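Local structure of SAP-like pentraxin (3FLP) at residues P17-Q26 and W196-V207; V2-S10 and I187-M197. The protein is a calcium-binding pentraxin of the horseshoe crab that assembles into doubly stacked heptameric rings and probably recognises sugars as an invertebrate lectin. All coordinates share one frame; numbering follows the deposited sequence.

How the interactions relate
Starting at the N terminus, residues 2-10 enter strand 7-11, and the chain soon turns into residues 17-26 with strand 21-24. Most of the chain follows before it returns through 187-197 and 196-207. Interaction 2 closes a loop of 176 residues by tying the N-terminal turn to 187-197; interaction 1 closes one of 169 by pairing strand 21-24 with strand 201-204. The segments alternate, so the two loops cross; 187-197 and 196-207 overlap at Trp196 and Met197, and Trp196 takes part in both contacts. Interaction 1 lies mainly within one sheet of the jelly-roll sandwich; interaction 2 fastens strand 7-11 and the turn before it to residues on both sides of strand 194-195, in the other sheet. Both also touch the second subunit.

Interaction 1: residues P17-Q26 and W196-V207; sequences PKFPHLRFMQ and WMEDSFVADDGV
The antiparallel pairing of strands 21-24 and 201-204 belongs to one sheet of the pentraxin jelly roll, with His21-Asp204 and Arg23-Val202 as its hydrogen-bonded pairs. One bond of the Arg23-Val202 pair is short, Val202 N to Arg23 O at 2.7 Å, and Met25 N extends the pairing to Ser200 O. Leu22, Phe24 and Phe201 turn to the face toward the core, where large apolar groups fit; the small Ala203 stands opposite Leu22 in a non-hydrogen-bonded pair. Phe201 CB sits over the centre of the Phe24 ring, 4.0 Å from its centroid, while the two rings are inclined at 56°. Leu22 CD1 lies over a face of the Phe201 ring, 4.2 Å from its centroid, and also meets the edge of Trp196, its CD1 4.0 Å from Trp196 CH2. On the other face, His21 has its CG between the backbone N and carbonyl (chi1 72°), which lets ND1 reach back to Phe19 O at 2.9 Å, with the oxygen in the ring plane. This bond helps to set the rotation of the imidazole, and CE1 rests against Asp204 CB. At the turn, Asp205 OD2 accepts from Phe19 N at 2.8 Å, the donor lying above the carboxylate plane; an acidic side chain suits this backbone amide. The extended Lys18 slides past Asp205, and a water joins its NZ to Gly206 O. Strand 21-24 lies between strand 139-142, bonded through Leu22 to Ile142 and Phe24 to Val140, and strand 201-204, whose outer edge pairs antiparallel with a strand of the second subunit.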
loop_
_atom_site.group_PDB
_atom_site.type_symbol
_atom_site.label_atom_id
_atom_site.label_comp_id
_atom_site.label_asym_id
_atom_site.label_seq_id
_atom_site.Cartn_x
_atom_site.Cartn_y
_atom_site.Cartn_z
ATOM N N PRO A 17 -4.291 -24.229 57.237
ATOM C CA PRO A 17 -5.556 -24.081 56.505
ATOM C C PRO A 17 -5.477 -23.248 55.219
ATOM O O PRO A 17 -6.510 -22.820 54.697
ATOM C CB PRO A 17 -6.453 -23.421 57.540
ATOM C CG PRO A 17 -5.507 -22.427 58.155
ATOM C CD PRO A 17 -4.209 -23.235 58.326
ATOM N N LYS A 18 -4.270 -23.010 54.714
ATOM C CA LYS A 18 -4.123 -22.219 53.495
ATOM C C LYS A 18 -4.029 -23.091 52.242
ATOM O O LYS A 18 -3.101 -23.892 52.097
ATOM C CB LYS A 18 -2.895 -21.309 53.586
ATOM C CG LYS A 18 -2.665 -20.486 52.318
ATOM C CD LYS A 18 -1.346 -19.712 52.350
ATOM C CE LYS A 18 -1.085 -19.000 51.019
ATOM N NZ LYS A 18 0.198 -18.232 51.010
ATOM N N PHE A 19 -4.998 -22.928 51.343
ATOM C CA PHE A 19 -5.032 -23.692 50.096
ATOM C C PHE A 19 -5.167 -22.765 48.881
ATOM O O PHE A 19 -6.273 -22.509 48.399
ATOM C CB PHE A 19 -6.208 -24.687 50.099
ATOM C CG PHE A 19 -6.214 -25.634 51.273
ATOM C CD1 PHE A 19 -6.791 -25.261 52.486
ATOM C CD2 PHE A 19 -5.650 -26.903 51.161
ATOM C CE1 PHE A 19 -6.805 -26.144 53.574
ATOM C CE2 PHE A 19 -5.656 -27.791 52.239
ATOM C CZ PHE A 19 -6.233 -27.412 53.447
ATOM N N PRO A 20 -4.044 -22.240 48.372
ATOM C CA PRO A 20 -4.158 -21.353 47.208
ATOM C C PRO A 20 -4.881 -22.051 46.054
ATOM O O PRO A 20 -4.564 -23.191 45.713
ATOM C CB PRO A 20 -2.699 -21.003 46.890
ATOM C CG PRO A 20 -1.927 -22.168 47.458
ATOM C CD PRO A 20 -2.638 -22.444 48.752
ATOM N N HIS A 21 -5.861 -21.374 45.466
ATOM C CA HIS A 21 -6.615 -21.968 44.368
ATOM C C HIS A 21 -7.455 -20.956 43.607
ATOM O O HIS A 21 -7.605 -19.807 44.011
ATOM C CB HIS A 21 -7.570 -23.050 44.892
ATOM C CG HIS A 21 -8.750 -22.502 45.639
ATOM N ND1 HIS A 21 -8.655 -21.989 46.917
ATOM C CD2 HIS A 21 -10.051 -22.373 45.282
ATOM C CE1 HIS A 21 -9.845 -21.572 47.315
ATOM N NE2 HIS A 21 -10.710 -21.795 46.341
ATOM N N LEU A 22 -8.014 -21.421 42.499
ATOM C CA LEU A 22 -8.899 -20.624 41.670
ATOM C C LEU A 22 -10.175 -21.453 41.556
ATOM O O LEU A 22 -10.118 -22.684 41.557
ATOM C CB LEU A 22 -8.329 -20.435 40.260
ATOM C CG LEU A 22 -6.910 -19.911 40.049
ATOM C CD1 LEU A 22 -6.692 -19.664 38.550
ATOM C CD2 LEU A 22 -6.709 -18.631 40.826
ATOM N N ARG A 23 -11.318 -20.785 41.473
ATOM C CA ARG A 23 -12.589 -21.477 41.303
ATOM C C ARG A 23 -13.363 -20.677 40.269
ATOM O O ARG A 23 -13.640 -19.491 40.471
ATOM C CB ARG A 23 -13.388 -21.536 42.609
ATOM C CG ARG A 23 -14.664 -22.389 42.486
ATOM C CD ARG A 23 -15.502 -22.392 43.767
ATOM N NE ARG A 23 -16.233 -21.139 43.940
ATOM C CZ ARG A 23 -16.050 -20.291 44.946
ATOM N NH1 ARG A 23 -15.157 -20.552 45.889
ATOM N NH2 ARG A 23 -16.757 -19.174 45.008
ATOM N N PHE A 24 -13.701 -21.309 39.153
ATOM C CA PHE A 24 -14.440 -20.597 38.125
ATOM C C PHE A 24 -15.869 -20.333 38.562
ATOM O O PHE A 24 -16.536 -21.206 39.118
ATOM C CB PHE A 24 -14.381 -21.358 36.807
ATOM C CG PHE A 24 -13.048 -21.256 36.131
ATOM C CD1 PHE A 24 -11.978 -22.035 36.555
ATOM C CD2 PHE A 24 -12.840 -20.325 35.117
ATOM C CE1 PHE A 24 -10.710 -21.891 35.979
ATOM C CE2 PHE A 24 -11.571 -20.169 34.532
ATOM C CZ PHE A 24 -10.506 -20.956 34.968
ATOM N N MET A 25 -16.315 -19.105 38.323
ATOM C CA MET A 25 -17.649 -18.664 38.708
ATOM C C MET A 25 -18.788 -19.390 38.004
ATOM O O MET A 25 -19.824 -19.628 38.605
ATOM C CB MET A 25 -17.781 -17.157 38.474
ATOM C CG MET A 25 -16.835 -16.307 39.318
ATOM S SD MET A 25 -17.181 -16.465 41.089
ATOM C CE MET A 25 -18.674 -15.493 41.212
ATOM N N GLN A 26 -18.596 -19.743 36.736
ATOM C CA GLN A 26 -19.634 -20.423 35.977
ATOM C C GLN A 26 -19.375 -21.923 35.893
ATOM O O GLN A 26 -18.259 -22.358 35.601
ATOM C CB GLN A 26 -19.720 -19.811 34.568
ATOM C CG GLN A 26 -20.830 -20.366 33.686
ATOM C CD GLN A 26 -20.982 -19.592 32.381
ATOM O OE1 GLN A 26 -20.016 -19.033 31.865
ATOM N NE2 GLN A 26 -22.192 -19.572 31.834
ATOM N N TRP A 196 -8.761 -18.591 28.941
ATOM C CA TRP A 196 -7.969 -17.913 29.956
ATOM C C TRP A 196 -8.219 -16.409 30.055
ATOM O O TRP A 196 -8.096 -15.681 29.075
ATOM C CB TRP A 196 -6.482 -18.164 29.707
ATOM C CG TRP A 196 -5.594 -17.745 30.853
ATOM C CD1 TRP A 196 -4.455 -16.994 30.778
ATOM C CD2 TRP A 196 -5.722 -18.137 32.226
ATOM N NE1 TRP A 196 -3.859 -16.903 32.015
ATOM C CE2 TRP A 196 -4.615 -17.598 32.921
ATOM C CE3 TRP A 196 -6.661 -18.897 32.934
ATOM C CZ2 TRP A 196 -4.422 -17.798 34.290
ATOM C CZ3 TRP A 196 -6.470 -19.095 34.295
ATOM C CH2 TRP A 196 -5.356 -18.548 34.959
ATOM N N MET A 197 -8.569 -15.964 31.258
ATOM C CA MET A 197 -8.832 -14.562 31.544
ATOM C C MET A 197 -10.090 -13.991 30.872
ATOM O O MET A 197 -10.321 -12.780 30.918
ATOM C CB MET A 197 -7.605 -13.714 31.178
ATOM C CG MET A 197 -6.317 -14.121 31.902
ATOM S SD MET A 197 -6.469 -14.184 33.716
ATOM C CE MET A 197 -6.555 -12.401 34.145
ATOM N N GLU A 198 -10.890 -14.844 30.240
ATOM C CA GLU A 198 -12.134 -14.388 29.620
ATOM C C GLU A 198 -13.319 -15.016 30.358
ATOM O O GLU A 198 -14.471 -14.674 30.109
ATOM C CB GLU A 198 -12.193 -14.749 28.128
ATOM C CG GLU A 198 -11.105 -14.082 27.280
ATOM C CD GLU A 198 -11.373 -14.163 25.778
ATOM O OE1 GLU A 198 -11.809 -15.232 25.294
ATOM O OE2 GLU A 198 -11.136 -13.158 25.076
ATOM N N ASP A 199 -13.020 -15.948 31.258
ATOM C CA ASP A 199 -14.033 -16.608 32.070
ATOM C C ASP A 199 -13.653 -16.348 33.527
ATOM O O ASP A 199 -12.598 -16.767 33.998
ATOM C CB ASP A 199 -14.069 -18.109 31.754
ATOM C CG ASP A 199 -14.742 -18.403 30.411
ATOM O OD1 ASP A 199 -15.968 -18.180 30.304
ATOM O OD2 ASP A 199 -14.050 -18.841 29.465
ATOM N N SER A 200 -14.518 -15.625 34.220
ATOM C CA SER A 200 -14.299 -15.236 35.609
ATOM C C SER A 200 -14.001 -16.359 36.585
ATOM O O SER A 200 -14.577 -17.441 36.507
ATOM C CB SER A 200 -15.526 -14.473 36.117
ATOM O OG SER A 200 -15.786 -13.356 35.291
ATOM N N PHE A 201 -13.107 -16.079 37.522
ATOM C CA PHE A 201 -12.752 -17.050 38.541
ATOM C C PHE A 201 -12.386 -16.360 39.843
ATOM O O PHE A 201 -11.902 -15.224 39.847
ATOM C CB PHE A 201 -11.601 -17.937 38.054
ATOM C CG PHE A 201 -10.358 -17.186 37.651
ATOM C CD1 PHE A 201 -9.423 -16.786 38.605
ATOM C CD2 PHE A 201 -10.105 -16.911 36.310
ATOM C CE1 PHE A 201 -8.247 -16.126 38.230
ATOM C CE2 PHE A 201 -8.935 -16.254 35.922
ATOM C CZ PHE A 201 -8.001 -15.861 36.885
ATOM N N VAL A 202 -12.656 -17.038 40.949
ATOM C CA VAL A 202 -12.340 -16.518 42.264
ATOM C C VAL A 202 -10.894 -16.892 42.570
ATOM O O VAL A 202 -10.472 -18.017 42.303
ATOM C CB VAL A 202 -13.254 -17.141 43.335
ATOM C CG1 VAL A 202 -12.866 -16.644 44.713
ATOM C CG2 VAL A 202 -14.691 -16.784 43.056
ATOM N N ALA A 203 -10.131 -15.946 43.102
ATOM C CA ALA A 203 -8.738 -16.197 43.467
ATOM C C ALA A 203 -8.716 -16.178 44.990
ATOM O O ALA A 203 -9.252 -15.256 45.608
ATOM C CB ALA A 203 -7.838 -15.108 42.909
ATOM N N ASP A 204 -8.117 -17.190 45.609
ATOM C CA ASP A 204 -8.106 -17.216 47.066
ATOM C C ASP A 204 -6.850 -17.823 47.672
ATOM O O ASP A 204 -6.081 -18.512 47.001
ATOM C CB ASP A 204 -9.331 -17.980 47.581
ATOM C CG ASP A 204 -9.805 -17.478 48.937
ATOM O OD1 ASP A 204 -9.060 -16.725 49.601
ATOM O OD2 ASP A 204 -10.929 -17.843 49.346
ATOM N N ASP A 205 -6.662 -17.548 48.956
ATOM C CA ASP A 205 -5.531 -18.045 49.729
ATOM C C ASP A 205 -4.137 -17.701 49.202
ATOM O O ASP A 205 -3.264 -18.557 49.120
ATOM C CB ASP A 205 -5.651 -19.566 49.949
ATOM C CG ASP A 205 -6.681 -19.933 51.039
ATOM O OD1 ASP A 205 -7.072 -19.044 51.831
ATOM O OD2 ASP A 205 -7.087 -21.116 51.117
ATOM N N GLY A 206 -3.946 -16.439 48.842
ATOM C CA GLY A 206 -2.642 -15.984 48.398
ATOM C C GLY A 206 -2.052 -16.347 47.047
ATOM O O GLY A 206 -0.830 -16.452 46.943
ATOM N N VAL A 207 -2.873 -16.548 46.018
ATOM C CA VAL A 207 -2.307 -16.839 44.709
ATOM C C VAL A 207 -1.716 -15.514 44.234
ATOM O O VAL A 207 -2.178 -14.441 44.640
ATOM C CB VAL A 207 -3.367 -17.336 43.697
ATOM C CG1 VAL A 207 -3.754 -18.775 44.021
ATOM C CG2 VAL A 207 -4.596 -16.434 43.722
HETATM O O HOH W 1 0.891 -15.897 48.969
HETATM O O HOH W 2 -16.330 -18.972 34.751
HETATM O O HOH W 3 -17.553 -17.934 32.572
#

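Interaction 2: residues V2-S10 and I187-M197; sequences VDIRDVKIS and IRPRGNVISWM
With CG anti to its carbonyl carbon (chi1 -78°) and a bend at chi3 (-64°), Arg5 carries its guanidinium to Arg188, where NH1 gives a bond of 2.7 Å to Arg188 O. Arg188, bent at chi2 and chi3, in turn sends NH2 to Asp6 OD1 at 3.0 Å. This salt bridge is almost straight (174°): the oxygen is in the guanidinium plane, but the nitrogen comes from above the carboxylate plane. Arginine suits both places, having several N-H groups to share; Arg188 NE also bridges to Asp165. Arg5 grips Asp3 side-on, NE to OD2 at 2.7 Å and NH2 to OD1, which holds the guanidinium in place. OD2 also accepts from Arg5 N, forming an Asx turn at the start of the 3-10 segment 4-6, which leads into strand 7-11 of the jelly roll. Asp3 probably also eases the approach of Arg190, whose NH2 lies over a face of the Arg5 guanidinium, 3.2 Å from its NH1. Deeper in, Trp196 NE1 reaches Val7 O at 2.8 Å, satisfying a buried indole N-H, while Ile9 CG1 touches the ring edge. Met197, bent at chi2 and chi3, lays SD over a face of the indole, toward its rim, with its CB 3.6 Å from Ile4 CG1 and its CE against Val7 CG1.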
loop_
_atom_site.group_PDB
_atom_site.type_symbol
_atom_site.label_atom_id
_atom_site.label_comp_id
_atom_site.label_asym_id
_atom_site.label_seq_id
_atom_site.Cartn_x
_atom_site.Cartn_y
_atom_site.Cartn_z
ATOM N N VAL A 2 1.473 -6.372 26.327
ATOM C CA VAL A 2 1.308 -7.670 26.975
ATOM C C VAL A 2 -0.067 -8.269 26.680
ATOM O O VAL A 2 -1.094 -7.640 26.922
ATOM C CB VAL A 2 1.475 -7.544 28.502
ATOM C CG1 VAL A 2 1.481 -8.919 29.143
ATOM C CG2 VAL A 2 2.754 -6.810 28.811
ATOM N N ASP A 3 -0.074 -9.493 26.163
ATOM C CA ASP A 3 -1.312 -10.192 25.822
ATOM C C ASP A 3 -1.928 -10.845 27.064
ATOM O O ASP A 3 -1.217 -11.389 27.912
ATOM C CB ASP A 3 -1.006 -11.273 24.782
ATOM C CG ASP A 3 -2.246 -11.754 24.055
ATOM O OD1 ASP A 3 -2.580 -11.179 22.996
ATOM O OD2 ASP A 3 -2.891 -12.706 24.544
ATOM N N ILE A 4 -3.251 -10.811 27.152
ATOM C CA ILE A 4 -3.962 -11.393 28.279
ATOM C C ILE A 4 -3.710 -12.896 28.431
ATOM O O ILE A 4 -3.835 -13.448 29.527
ATOM C CB ILE A 4 -5.473 -11.141 28.152
ATOM C CG1 ILE A 4 -6.057 -10.864 29.534
ATOM C CG2 ILE A 4 -6.169 -12.344 27.495
ATOM C CD1 ILE A 4 -7.475 -10.342 29.490
ATOM N N ARG A 5 -3.350 -13.555 27.334
ATOM C CA ARG A 5 -3.077 -14.984 27.373
ATOM C C ARG A 5 -1.781 -15.308 28.108
ATOM O O ARG A 5 -1.549 -16.455 28.472
ATOM C CB ARG A 5 -3.046 -15.564 25.951
ATOM C CG ARG A 5 -4.443 -15.785 25.371
ATOM C CD ARG A 5 -4.444 -15.950 23.852
ATOM N NE ARG A 5 -3.984 -14.733 23.189
ATOM C CZ ARG A 5 -4.046 -14.512 21.877
ATOM N NH1 ARG A 5 -4.558 -15.430 21.061
ATOM N NH2 ARG A 5 -3.592 -13.367 21.383
ATOM N N ASP A 6 -0.947 -14.298 28.343
ATOM C CA ASP A 6 0.316 -14.505 29.046
ATOM C C ASP A 6 0.234 -14.190 30.542
ATOM O O ASP A 6 1.249 -14.238 31.245
ATOM C CB ASP A 6 1.448 -13.670 28.408
ATOM C CG ASP A 6 1.856 -14.173 27.016
ATOM O OD1 ASP A 6 2.097 -15.391 26.851
ATOM O OD2 ASP A 6 1.951 -13.347 26.086
ATOM N N VAL A 7 -0.956 -13.844 31.031
ATOM C CA VAL A 7 -1.123 -13.573 32.461
ATOM C C VAL A 7 -0.910 -14.919 33.143
ATOM O O VAL A 7 -1.315 -15.956 32.616
ATOM C CB VAL A 7 -2.552 -13.052 32.784
ATOM C CG1 VAL A 7 -2.833 -13.131 34.294
ATOM C CG2 VAL A 7 -2.690 -11.616 32.307
ATOM N N LYS A 8 -0.260 -14.920 34.299
ATOM C CA LYS A 8 -0.028 -16.173 34.993
ATOM C C LYS A 8 -0.463 -16.084 36.453
ATOM O O LYS A 8 -0.594 -14.996 37.021
ATOM C CB LYS A 8 1.459 -16.561 34.919
ATOM C CG LYS A 8 2.346 -15.802 35.894
ATOM C CD LYS A 8 3.796 -16.274 35.840
ATOM C CE LYS A 8 4.670 -15.417 36.753
ATOM N NZ LYS A 8 6.097 -15.836 36.703
ATOM N N ILE A 9 -0.693 -17.245 37.049
ATOM C CA ILE A 9 -1.088 -17.326 38.446
ATOM C C ILE A 9 -0.071 -18.229 39.126
ATOM O O ILE A 9 0.237 -19.313 38.623
ATOM C CB ILE A 9 -2.490 -17.974 38.615
ATOM C CG1 ILE A 9 -3.565 -17.115 37.934
ATOM C CG2 ILE A 9 -2.793 -18.164 40.097
ATOM C CD1 ILE A 9 -3.793 -15.778 38.585
ATOM N N SER A 10 0.462 -17.776 40.253
ATOM C CA SER A 10 1.420 -18.568 41.012
ATOM C C SER A 10 0.718 -19.168 42.223
ATOM O O SER A 10 0.035 -18.462 42.966
ATOM C CB SER A 10 2.592 -17.697 41.485
ATOM O OG SER A 10 3.303 -17.154 40.388
ATOM N N ILE A 187 -1.100 -19.348 16.624
ATOM C CA ILE A 187 -2.323 -18.562 16.710
ATOM C C ILE A 187 -2.816 -18.404 18.145
ATOM O O ILE A 187 -3.665 -17.559 18.420
ATOM C CB ILE A 187 -3.442 -19.193 15.857
ATOM C CG1 ILE A 187 -3.801 -20.575 16.404
ATOM C CG2 ILE A 187 -2.975 -19.317 14.405
ATOM C CD1 ILE A 187 -4.878 -21.283 15.608
ATOM N N ARG A 188 -2.272 -19.213 19.052
ATOM C CA ARG A 188 -2.658 -19.165 20.460
ATOM C C ARG A 188 -4.187 -19.164 20.611
ATOM O O ARG A 188 -4.793 -18.160 21.008
ATOM C CB ARG A 188 -2.032 -17.932 21.100
ATOM C CG ARG A 188 -0.494 -17.972 21.080
ATOM C CD ARG A 188 0.038 -19.000 22.073
ATOM N NE ARG A 188 -0.150 -18.555 23.455
ATOM C CZ ARG A 188 0.643 -17.675 24.067
ATOM N NH1 ARG A 188 1.678 -17.155 23.415
ATOM N NH2 ARG A 188 0.402 -17.310 25.324
ATOM N N PRO A 189 -4.825 -20.304 20.285
ATOM C CA PRO A 189 -6.271 -20.555 20.341
ATOM C C PRO A 189 -6.887 -20.353 21.721
ATOM O O PRO A 189 -6.198 -20.451 22.736
ATOM C CB PRO A 189 -6.389 -22.018 19.900
ATOM C CG PRO A 189 -5.211 -22.206 19.021
ATOM C CD PRO A 189 -4.119 -21.492 19.774
ATOM N N ARG A 190 -8.192 -20.094 21.741
ATOM C CA ARG A 190 -8.934 -19.898 22.981
ATOM C C ARG A 190 -10.018 -20.973 23.077
ATOM O O ARG A 190 -10.791 -21.163 22.142
ATOM C CB ARG A 190 -9.598 -18.520 23.001
ATOM C CG ARG A 190 -8.650 -17.355 22.779
ATOM C CD ARG A 190 -9.441 -16.068 22.630
ATOM N NE ARG A 190 -8.587 -14.908 22.409
ATOM C CZ ARG A 190 -7.868 -14.701 21.310
ATOM N NH1 ARG A 190 -7.891 -15.582 20.311
ATOM N NH2 ARG A 190 -7.126 -13.606 21.207
ATOM N N GLY A 191 -10.067 -21.675 24.205
ATOM C CA GLY A 191 -11.064 -22.717 24.378
ATOM C C GLY A 191 -12.477 -22.157 24.358
ATOM O O GLY A 191 -12.684 -20.998 24.722
ATOM N N ASN A 192 -13.445 -22.971 23.939
ATOM C CA ASN A 192 -14.839 -22.539 23.881
ATOM C C ASN A 192 -15.562 -22.746 25.219
ATOM O O ASN A 192 -16.604 -22.156 25.456
ATOM C CB ASN A 192 -15.594 -23.273 22.755
ATOM C CG ASN A 192 -15.848 -24.746 23.067
ATOM O OD1 ASN A 192 -14.938 -25.487 23.451
ATOM N ND2 ASN A 192 -17.084 -25.176 22.888
ATOM N N VAL A 193 -15.009 -23.591 26.082
ATOM C CA VAL A 193 -15.605 -23.842 27.392
ATOM C C VAL A 193 -14.976 -22.849 28.372
ATOM O O VAL A 193 -15.676 -22.112 29.063
ATOM C CB VAL A 193 -15.330 -25.291 27.848
ATOM C CG1 VAL A 193 -15.897 -25.522 29.235
ATOM C CG2 VAL A 193 -15.953 -26.263 26.859
ATOM N N ILE A 194 -13.647 -22.836 28.422
ATOM C CA ILE A 194 -12.913 -21.907 29.275
ATOM C C ILE A 194 -11.813 -21.260 28.445
ATOM O O ILE A 194 -11.014 -21.950 27.814
ATOM C CB ILE A 194 -12.237 -22.606 30.487
ATOM C CG1 ILE A 194 -13.288 -23.023 31.516
ATOM C CG2 ILE A 194 -11.231 -21.660 31.144
ATOM C CD1 ILE A 194 -12.691 -23.707 32.741
ATOM N N SER A 195 -11.797 -19.932 28.430
ATOM C CA SER A 195 -10.776 -19.183 27.717
ATOM C C SER A 195 -10.064 -18.368 28.793
ATOM O O SER A 195 -10.691 -17.568 29.481
ATOM C CB SER A 195 -11.405 -18.256 26.673
ATOM O OG SER A 195 -10.403 -17.472 26.039
ATOM N N TRP A 196 -8.761 -18.591 28.941
ATOM C CA TRP A 196 -7.969 -17.913 29.956
ATOM C C TRP A 196 -8.219 -16.409 30.055
ATOM O O TRP A 196 -8.096 -15.681 29.075
ATOM C CB TRP A 196 -6.482 -18.164 29.707
ATOM C CG TRP A 196 -5.594 -17.745 30.853
ATOM C CD1 TRP A 196 -4.455 -16.994 30.778
ATOM C CD2 TRP A 196 -5.722 -18.137 32.226
ATOM N NE1 TRP A 196 -3.859 -16.903 32.015
ATOM C CE2 TRP A 196 -4.615 -17.598 32.921
ATOM C CE3 TRP A 196 -6.661 -18.897 32.934
ATOM C CZ2 TRP A 196 -4.422 -17.798 34.290
ATOM C CZ3 TRP A 196 -6.470 -19.095 34.295
ATOM C CH2 TRP A 196 -5.356 -18.548 34.959
ATOM N N MET A 197 -8.569 -15.964 31.258
ATOM C CA MET A 197 -8.832 -14.562 31.544
ATOM C C MET A 197 -10.090 -13.991 30.872
ATOM O O MET A 197 -10.321 -12.780 30.918
ATOM C CB MET A 197 -7.605 -13.714 31.178
ATOM C CG MET A 197 -6.317 -14.121 31.902
ATOM S SD MET A 197 -6.469 -14.184 33.716
ATOM C CE MET A 197 -6.555 -12.401 34.145
HETATM O O HOH W 4 2.912 -14.409 23.997
#